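PDB 6O93: D-alanyl transferase DltD from Enterococcus faecalis, which probably takes part in the D-alanylation of lipoteichoic acid at the cell membrane, as a D-alanyl transferase of the SGNH-hydrolase clan. Local coordinates for residues 63-66 against 67-71; 145-148 against 149-153; 161-164 against 165-169; 358-361 against 362-366. All blocks are in the same frame, centred on the assembly; numbering follows the deposited sequence.

Contact 1: residues 63-66 against 67-71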
# COMPACT_ATOMS: atom_id res chain seq x y z
N LYS A 63 2.46 -16.25 15.20
CA LYS A 63 1.97 -17.48 15.83
C LYS A 63 2.83 -18.67 15.46
O LYS A 63 3.14 -19.52 16.31
CB LYS A 63 0.52 -17.72 15.44
CG LYS A 63 -0.09 -19.01 15.99
CD LYS A 63 -0.04 -19.05 17.51
CE LYS A 63 -0.82 -20.24 18.05
NZ LYS A 63 -0.79 -20.32 19.53
N TYR A 64 3.23 -18.77 14.19
CA TYR A 64 3.94 -19.94 13.69
C TYR A 64 5.42 -19.66 13.43
O TYR A 64 6.07 -20.41 12.69
CB TYR A 64 3.25 -20.46 12.42
CG TYR A 64 1.80 -20.81 12.69
CD1 TYR A 64 1.46 -21.79 13.61
CD2 TYR A 64 0.77 -20.14 12.04
CE1 TYR A 64 0.14 -22.11 13.87
CE2 TYR A 64 -0.56 -20.45 12.29
CZ TYR A 64 -0.86 -21.44 13.21
OH TYR A 64 -2.18 -21.76 13.48
N GLN A 65 5.96 -18.61 14.04
CA GLN A 65 7.40 -18.40 14.14
C GLN A 65 8.09 -18.56 12.78
O GLN A 65 9.04 -19.33 12.62
CB GLN A 65 8.01 -19.36 15.17
CG GLN A 65 7.50 -19.14 16.58
CD GLN A 65 7.97 -17.83 17.18
OE1 GLN A 65 7.18 -16.92 17.44
NE2 GLN A 65 9.28 -17.73 17.42
N ARG A 66 7.61 -17.81 11.80
CA ARG A 66 8.21 -17.84 10.47
C ARG A 66 9.52 -17.05 10.47
O ARG A 66 9.85 -16.32 11.40
CB ARG A 66 7.23 -17.27 9.44
CG ARG A 66 5.95 -18.07 9.32
CD ARG A 66 4.95 -17.41 8.39
NE ARG A 66 3.70 -18.16 8.31
CZ ARG A 66 2.56 -17.68 7.81
NH1 ARG A 66 2.51 -16.44 7.34
NH2 ARG A 66 1.48 -18.44 7.77
N ASN A 67 10.28 -17.23 9.39
CA ASN A 67 11.55 -16.52 9.23
C ASN A 67 11.36 -15.11 8.69
O ASN A 67 12.35 -14.49 8.27
CB ASN A 67 12.49 -17.31 8.31
CG ASN A 67 11.88 -17.59 6.96
OD1 ASN A 67 10.84 -17.04 6.60
ND2 ASN A 67 12.52 -18.47 6.19
N TYR A 68 10.14 -14.59 8.69
CA TYR A 68 9.87 -13.23 8.24
C TYR A 68 8.66 -12.71 9.00
O TYR A 68 7.87 -13.47 9.55
CB TYR A 68 9.60 -13.17 6.73
CG TYR A 68 8.30 -13.82 6.32
CD1 TYR A 68 7.12 -13.09 6.27
CD2 TYR A 68 8.25 -15.17 5.99
CE1 TYR A 68 5.93 -13.68 5.90
CE2 TYR A 68 7.07 -15.77 5.62
CZ TYR A 68 5.91 -15.02 5.58
OH TYR A 68 4.73 -15.62 5.21
N ARG A 69 8.53 -11.38 9.01
CA ARG A 69 7.37 -10.72 9.57
C ARG A 69 6.95 -9.63 8.60
O ARG A 69 7.81 -9.00 7.97
CB ARG A 69 7.65 -10.10 10.95
CG ARG A 69 8.00 -11.09 12.04
CD ARG A 69 6.81 -11.96 12.41
NE ARG A 69 7.11 -12.82 13.56
CZ ARG A 69 7.82 -13.94 13.49
NH1 ARG A 69 8.32 -14.35 12.33
NH2 ARG A 69 8.03 -14.65 14.58
N PRO A 70 5.65 -9.38 8.44
CA PRO A 70 5.23 -8.21 7.67
C PRO A 70 5.64 -6.92 8.36
O PRO A 70 5.74 -6.85 9.59
CB PRO A 70 3.70 -8.35 7.61
CG PRO A 70 3.43 -9.79 7.90
CD PRO A 70 4.51 -10.22 8.84
N PHE A 71 5.88 -5.90 7.55
CA PHE A 71 6.07 -4.54 8.05
C PHE A 71 5.03 -3.67 7.34
O PHE A 71 5.21 -3.31 6.17
CB PHE A 71 7.48 -4.03 7.82
CG PHE A 71 7.86 -2.86 8.69
CD1 PHE A 71 7.33 -1.60 8.45
CD2 PHE A 71 8.72 -3.03 9.76
CE1 PHE A 71 7.67 -0.53 9.25
CE2 PHE A 71 9.06 -1.96 10.57
CZ PHE A 71 8.53 -0.71 10.31
O HOH W 1 9.93 -16.42 14.45
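Arg69 reaches back to the carbonyl of Arg66 across the turn that leads from helix 57-63 into strand 69-73, an edge strand of the parallel sheet. The helix ends in a Schellman motif, with Gln65 as its C-prime residue at positive phi. Arg69 NH1 donates to Arg66 O at 2.7 Å, and the acceptor lies in the guanidinium plane although the donor stands above the plane of the carbonyl. The same NH1 also donates to Tyr68 O at 3.0 Å, so one nitrogen ties two carbonyls of the turn together. A water bridges the same pair of arginines, donating to Arg66 O and accepting from Arg69 NH2. The arginine can fold back in this way because its chain bends at chi2 (-68°), and the salt bridge of NH2 to Glu62 further fixes its rotation.

On a different side of the turn, Arg66 and Tyr68 run alongside one another and point the same way, the guanidinium and ring planes 33° apart. Arg66 is extended from CG to NE, which carries its CD to 3.8 Å from Tyr68 CZ, an aliphatic contact on the phenol. The polar ends of both side chains are engaged by helix 352-367: Arg66 NH1 forms a salt bridge with Asp359, and Tyr68 OH is hydrogen-bonded to Asp363. These acidic partners fix the far ends of both side chains on that helix, while backbone bonds from Arg69 to Lys39 and Val41 anchor the start of the strand. Arg66 NH1 lies 3.2 Å from Tyr68 OH.

Contact 2: residues 145-148 against 149-153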
# COMPACT_ATOMS: atom_id res chain seq x y z
N ALA A 145 8.02 14.48 -10.90
CA ALA A 145 8.04 15.93 -10.85
C ALA A 145 6.73 16.52 -11.37
O ALA A 145 6.15 17.42 -10.75
CB ALA A 145 9.22 16.46 -11.67
N GLN A 146 6.25 16.02 -12.51
CA GLN A 146 5.01 16.53 -13.08
C GLN A 146 3.84 16.36 -12.11
O GLN A 146 3.06 17.30 -11.90
CB GLN A 146 4.72 15.82 -14.41
CG GLN A 146 3.41 16.25 -15.09
CD GLN A 146 2.22 15.41 -14.66
OE1 GLN A 146 1.24 15.92 -14.12
NE2 GLN A 146 2.29 14.10 -14.92
N ARG A 147 3.71 15.18 -11.51
CA ARG A 147 2.59 14.93 -10.62
C ARG A 147 2.68 15.77 -9.35
O ARG A 147 1.67 16.33 -8.90
CB ARG A 147 2.52 13.44 -10.26
CG ARG A 147 2.19 12.53 -11.43
CD ARG A 147 0.72 12.60 -11.83
NE ARG A 147 -0.16 12.07 -10.78
CZ ARG A 147 -1.19 12.71 -10.24
NH1 ARG A 147 -1.53 13.93 -10.64
NH2 ARG A 147 -1.90 12.12 -9.30
N LEU A 148 3.88 15.88 -8.77
CA LEU A 148 4.02 16.59 -7.51
C LEU A 148 3.61 18.06 -7.64
O LEU A 148 3.03 18.63 -6.71
CB LEU A 148 5.45 16.48 -7.00
CG LEU A 148 5.91 15.11 -6.52
CD1 LEU A 148 7.34 15.18 -6.02
CD2 LEU A 148 5.00 14.56 -5.44
N THR A 149 3.89 18.68 -8.78
CA THR A 149 3.51 20.08 -8.98
C THR A 149 2.01 20.28 -9.01
O THR A 149 1.56 21.43 -8.99
CB THR A 149 4.11 20.63 -10.27
OG1 THR A 149 3.60 19.91 -11.40
CG2 THR A 149 5.63 20.55 -10.25
N LYS A 150 1.22 19.21 -9.06
CA LYS A 150 -0.23 19.33 -9.09
C LYS A 150 -0.85 19.43 -7.71
O LYS A 150 -2.05 19.72 -7.61
CB LYS A 150 -0.84 18.13 -9.83
CG LYS A 150 -0.37 17.98 -11.28
CD LYS A 150 -0.81 19.15 -12.14
CE LYS A 150 -0.48 18.93 -13.61
NZ LYS A 150 0.99 18.89 -13.87
N PHE A 151 -0.08 19.21 -6.63
CA PHE A 151 -0.66 19.15 -5.30
C PHE A 151 -0.34 20.40 -4.48
O PHE A 151 0.79 20.89 -4.52
CB PHE A 151 -0.17 17.91 -4.55
CG PHE A 151 -0.61 16.63 -5.18
CD1 PHE A 151 -1.86 16.09 -4.88
CD2 PHE A 151 0.19 15.98 -6.10
CE1 PHE A 151 -2.28 14.92 -5.47
CE2 PHE A 151 -0.23 14.81 -6.69
CZ PHE A 151 -1.46 14.28 -6.38
N PRO A 152 -1.32 20.94 -3.74
CA PRO A 152 -1.06 22.18 -2.99
C PRO A 152 0.08 22.07 -1.99
O PRO A 152 0.80 23.04 -1.78
CB PRO A 152 -2.40 22.46 -2.29
CG PRO A 152 -3.41 21.74 -3.11
CD PRO A 152 -2.73 20.52 -3.64
N VAL A 153 0.26 20.91 -1.35
CA VAL A 153 1.30 20.79 -0.33
C VAL A 153 2.67 21.06 -0.94
O VAL A 153 3.59 21.52 -0.25
CB VAL A 153 1.25 19.41 0.35
CG1 VAL A 153 1.75 18.33 -0.59
CG2 VAL A 153 2.05 19.43 1.64
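Hydrogen bonds from side chains gather on the carbonyl of Gln146, at the end of helix 139-148. Thr149 OG1 donates to Gln146 O at 2.7 Å, turning its hydroxyl back on the helix from a position between its own backbone N and carbonyl carbon (chi1 62°). Lys150 NZ adds a weak bond to that oxygen and a firmer one to Gln146 OE1, 3.0 Å away, where it lies in the carbonyl plane on a lone pair. Bends at chi2 and chi4 curl the lysine back over the helix end.

Backbone bonds complete the exit. Thr149 N still donates to Ala145 O in helical fashion, whereas Lys150 N turns to Arg147 O at 2.9 Å. Phe151 N to Leu148 O, at 3.2 Å, closes a type I beta turn that places Phe151 at the N-cap position of helix 152-155.

The packing contact pairs Arg147 with Phe151. Phe151 CE2 lies over one guanidinium face, offset toward its rim, with the two planes 56° apart; Arg147 NH2 comes within 3.7 Å of Phe151 CZ. Asp275 holds the arginine through a salt bridge, and Phe118 stacks on the phenylalanine ring.

The last carbonyls of the helix, which lack further helical N-H partners, are thus satisfied by a hydroxyl, an ammonium and the turn amides, and the positive lysine would probably interact favourably with the negative end of the helix dipole.

Contact 3: residues 161-164 against 165-169; sequences METL and ANLQA
With chi1 at -66° and an extended chain beyond CG, Gln168 lays its side chain back along helix 158-168 and brings its amide to the carbonyl of Leu164, one turn earlier. Gln168 NE2 donates to Leu164 O at 3.3 Å, and that oxygen lies in the plane of the glutamine amide. The ordinary helical bond from Gln168 N reaches the same oxygen at 3.1 Å. The two donors approach from opposite faces of the carbonyl plane; NE2, the longer bond, comes from well above it (63°), off any lone pair.

A second pair, Thr163 and Leu167, runs side by side on a buried flank of the helix. The threonine puts CG2 anti to its nitrogen, and this methyl meets Leu167 CD1 at 4.1 Å; the same CD1 is 3.4 Å from Thr163 O. Meanwhile Thr163 OG1 is turned back toward the N-terminal end, to Val159 O, leaving the apolar branch for the leucine. Leu131 of helix 124-132 touches both side chains. Leu164 packs on Ala145 and Leu148 of helix 139-148, joining the two helices.

Leu167 N to Thr163 O measures 3.1 Å, whereas the bond from Asn166 N to Glu162 O is weak. On Leu164 O the glutamine amide adds a second donor to an already paired carbonyl in the last turn, which ties down the glutamine side chain beside Thr149 and Gln146.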
# COMPACT_ATOMS: atom_id res chain seq x y z
N MET A 161 9.16 23.74 -6.23
CA MET A 161 8.46 23.93 -7.50
C MET A 161 9.43 24.32 -8.60
O MET A 161 9.32 23.84 -9.74
CB MET A 161 7.37 25.00 -7.34
CG MET A 161 6.15 24.52 -6.57
SD MET A 161 5.22 23.26 -7.48
CE MET A 161 4.49 24.25 -8.78
N GLU A 162 10.39 25.20 -8.29
CA GLU A 162 11.38 25.60 -9.29
C GLU A 162 12.25 24.41 -9.69
O GLU A 162 12.58 24.25 -10.87
CB GLU A 162 12.22 26.74 -8.74
CG GLU A 162 11.44 28.03 -8.56
CD GLU A 162 12.22 29.12 -7.86
OE1 GLU A 162 13.16 28.81 -7.10
OE2 GLU A 162 11.89 30.31 -8.08
N THR A 163 12.62 23.57 -8.73
CA THR A 163 13.41 22.39 -9.05
C THR A 163 12.62 21.41 -9.90
O THR A 163 13.15 20.85 -10.87
CB THR A 163 13.88 21.71 -7.76
OG1 THR A 163 14.65 22.65 -6.98
CG2 THR A 163 14.73 20.49 -8.07
N LEU A 164 11.35 21.18 -9.56
CA LEU A 164 10.54 20.25 -10.34
C LEU A 164 10.32 20.75 -11.76
O LEU A 164 10.16 19.94 -12.68
CB LEU A 164 9.19 20.01 -9.64
CG LEU A 164 9.28 19.39 -8.25
CD1 LEU A 164 7.89 19.19 -7.67
CD2 LEU A 164 10.05 18.08 -8.28
N ALA A 165 10.30 22.07 -11.96
CA ALA A 165 10.16 22.61 -13.31
C ALA A 165 11.37 22.24 -14.16
O ALA A 165 11.21 21.89 -15.34
CB ALA A 165 9.99 24.13 -13.25
N ASN A 166 12.57 22.31 -13.59
CA ASN A 166 13.76 21.93 -14.35
C ASN A 166 13.76 20.45 -14.68
O ASN A 166 14.15 20.06 -15.79
CB ASN A 166 15.02 22.31 -13.56
CG ASN A 166 15.14 23.80 -13.33
OD1 ASN A 166 14.54 24.60 -14.05
ND2 ASN A 166 15.93 24.19 -12.34
N LEU A 167 13.34 19.60 -13.74
CA LEU A 167 13.26 18.17 -14.01
C LEU A 167 12.38 17.89 -15.22
O LEU A 167 12.74 17.12 -16.12
CB LEU A 167 12.74 17.43 -12.79
CG LEU A 167 13.78 16.76 -11.89
CD1 LEU A 167 14.66 17.80 -11.21
CD2 LEU A 167 13.10 15.87 -10.87
N GLN A 168 11.19 18.51 -15.26
CA GLN A 168 10.30 18.32 -16.39
C GLN A 168 10.93 18.79 -17.69
O GLN A 168 10.65 18.24 -18.76
CB GLN A 168 8.97 19.04 -16.15
CG GLN A 168 8.17 18.48 -15.00
CD GLN A 168 6.93 19.30 -14.69
OE1 GLN A 168 5.90 19.16 -15.34
NE2 GLN A 168 7.04 20.18 -13.70
N ALA A 169 11.80 19.80 -17.62
CA ALA A 169 12.50 20.28 -18.80
C ALA A 169 13.71 19.43 -19.16
O ALA A 169 14.42 19.77 -20.11
CB ALA A 169 12.93 21.74 -18.59

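Contact 4: residues 358-361 against 362-366; sequences VDRQ and VDEFM
Val362 packs on Val358, one turn earlier on helix 352-367, an alpha helix laid against the parallel sheet in a way consistent with the SGNH-hydrolase clan. Val362 CG2 lies 4.0 Å from Val358 CG1, the two branched side chains crossing at an angle. Val362 N bonds to Val358 O at 2.8 Å. Leu291 and Phe43, on two strands of the sheet, touch Val362 and place this flank of the helix in the core.

Asp363 follows, its N bonded to Asp359 O. Both carboxylates point to the 66-68 turn, with Asp359 OD2 and Asp363 OD1 5.7 Å apart. Arg66 is the salt-bridge partner of Asp359 and Tyr68 the hydrogen-bond partner of Asp363, while Arg66 also lies in a long, weak ion pair with Asp363; together they probably ease the repulsion between the two acids.

Glu364 N bonds to Arg360 O at 2.9 Å. Its chain, extended beyond CG, runs beside that of Arg360 and points the same way, so that Glu364 OE2 meets Arg360 CG at 3.5 Å rather than the guanidinium; the arginine bends at chi3 (64°) and makes a cation-pi contact with Phe220. Gln361 lies alongside Glu364 too, its amide plane 78° from the carboxylate. A water lies between the ends of these two side chains, 2.6 Å from Glu364 OE1 and 2.9 Å from Gln361 OE1.

Phe365 N bonds to Gln361 O. The ring of Phe365 swings off the helix to Leu291 and Lys98, the latter in a cation-pi contact. Met366 N continues the ladder, 2.8 Å from Val362 O.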
# COMPACT_ATOMS: atom_id res chain seq x y z
N VAL A 358 -4.74 -14.46 1.45
CA VAL A 358 -3.57 -13.67 1.10
C VAL A 358 -2.34 -14.21 1.81
O VAL A 358 -1.26 -14.34 1.21
CB VAL A 358 -3.81 -12.18 1.44
CG1 VAL A 358 -2.51 -11.40 1.34
CG2 VAL A 358 -4.86 -11.59 0.53
N ASP A 359 -2.48 -14.54 3.09
CA ASP A 359 -1.34 -15.06 3.86
C ASP A 359 -0.75 -16.30 3.20
O ASP A 359 0.48 -16.47 3.17
CB ASP A 359 -1.78 -15.37 5.29
CG ASP A 359 -0.65 -15.93 6.13
OD1 ASP A 359 0.19 -15.13 6.60
OD2 ASP A 359 -0.60 -17.16 6.31
N ARG A 360 -1.59 -17.20 2.69
CA ARG A 360 -1.07 -18.39 2.03
C ARG A 360 -0.26 -18.03 0.80
O ARG A 360 0.82 -18.58 0.57
CB ARG A 360 -2.21 -19.34 1.66
CG ARG A 360 -1.77 -20.52 0.82
CD ARG A 360 -2.80 -21.63 0.78
NE ARG A 360 -4.05 -21.22 0.15
CZ ARG A 360 -5.06 -22.04 -0.12
NH1 ARG A 360 -4.97 -23.33 0.19
NH2 ARG A 360 -6.16 -21.58 -0.69
N GLN A 361 -0.77 -17.09 -0.01
CA GLN A 361 -0.03 -16.67 -1.19
C GLN A 361 1.26 -15.96 -0.82
O GLN A 361 2.29 -16.16 -1.47
CB GLN A 361 -0.91 -15.77 -2.06
CG GLN A 361 -2.17 -16.46 -2.56
CD GLN A 361 -1.87 -17.74 -3.30
OE1 GLN A 361 -0.95 -17.80 -4.13
NE2 GLN A 361 -2.62 -18.80 -3.00
N VAL A 362 1.24 -15.14 0.23
CA VAL A 362 2.46 -14.48 0.69
C VAL A 362 3.47 -15.52 1.16
O VAL A 362 4.65 -15.48 0.79
CB VAL A 362 2.15 -13.46 1.79
CG1 VAL A 362 3.44 -12.98 2.44
CG2 VAL A 362 1.37 -12.28 1.23
N ASP A 363 3.03 -16.46 1.99
CA ASP A 363 3.94 -17.46 2.53
C ASP A 363 4.57 -18.29 1.42
O ASP A 363 5.79 -18.50 1.40
CB ASP A 363 3.20 -18.36 3.52
CG ASP A 363 4.14 -19.12 4.44
OD1 ASP A 363 4.89 -18.45 5.19
OD2 ASP A 363 4.14 -20.37 4.41
N GLU A 364 3.75 -18.77 0.48
CA GLU A 364 4.29 -19.50 -0.66
C GLU A 364 5.26 -18.63 -1.45
O GLU A 364 6.31 -19.11 -1.91
CB GLU A 364 3.15 -19.98 -1.56
CG GLU A 364 2.24 -21.02 -0.92
CD GLU A 364 1.06 -21.39 -1.80
OE1 GLU A 364 0.91 -20.77 -2.88
OE2 GLU A 364 0.28 -22.29 -1.42
N PHE A 365 4.94 -17.35 -1.61
CA PHE A 365 5.81 -16.43 -2.33
C PHE A 365 7.14 -16.26 -1.61
O PHE A 365 8.20 -16.17 -2.26
CB PHE A 365 5.09 -15.09 -2.49
CG PHE A 365 5.98 -13.93 -2.84
CD1 PHE A 365 6.51 -13.81 -4.11
CD2 PHE A 365 6.26 -12.95 -1.90
CE1 PHE A 365 7.32 -12.73 -4.44
CE2 PHE A 365 7.06 -11.87 -2.22
CZ PHE A 365 7.60 -11.76 -3.49
N MET A 366 7.13 -16.22 -0.28
CA MET A 366 8.36 -16.04 0.47
C MET A 366 9.26 -17.27 0.38
O MET A 366 10.48 -17.16 0.53
CB MET A 366 8.05 -15.73 1.94
CG MET A 366 7.40 -14.37 2.14
SD MET A 366 8.41 -13.01 1.54
CE MET A 366 9.88 -13.22 2.55
O HOH W 2 1.45 -19.28 -4.91

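Overall arrangement
Contacts 1 and 4 meet directly, their centres about 11 Å apart: Tyr68 CE2 packs on Met366 CG at 3.8 Å, so the entry to strand 69-73 is fastened to helix 352-367. Contacts 2 and 3 form a second pair, also about 11 Å between centres, where Thr149 CG2 meets Leu164 CB at 3.7 Å. The pairs lie on opposite sides of the chain's centre; the centres of contacts 1 and 3 are about 43 Å apart. The side chain of Val358 in contact 4 is about 12 Å from the sodium ion, whose site comprises Ser46, Glu48 and Ser104. Ser47, between the first two, may form a Ser-His-Asp triad with His349 and Asp346, consistent with the SGNH clan.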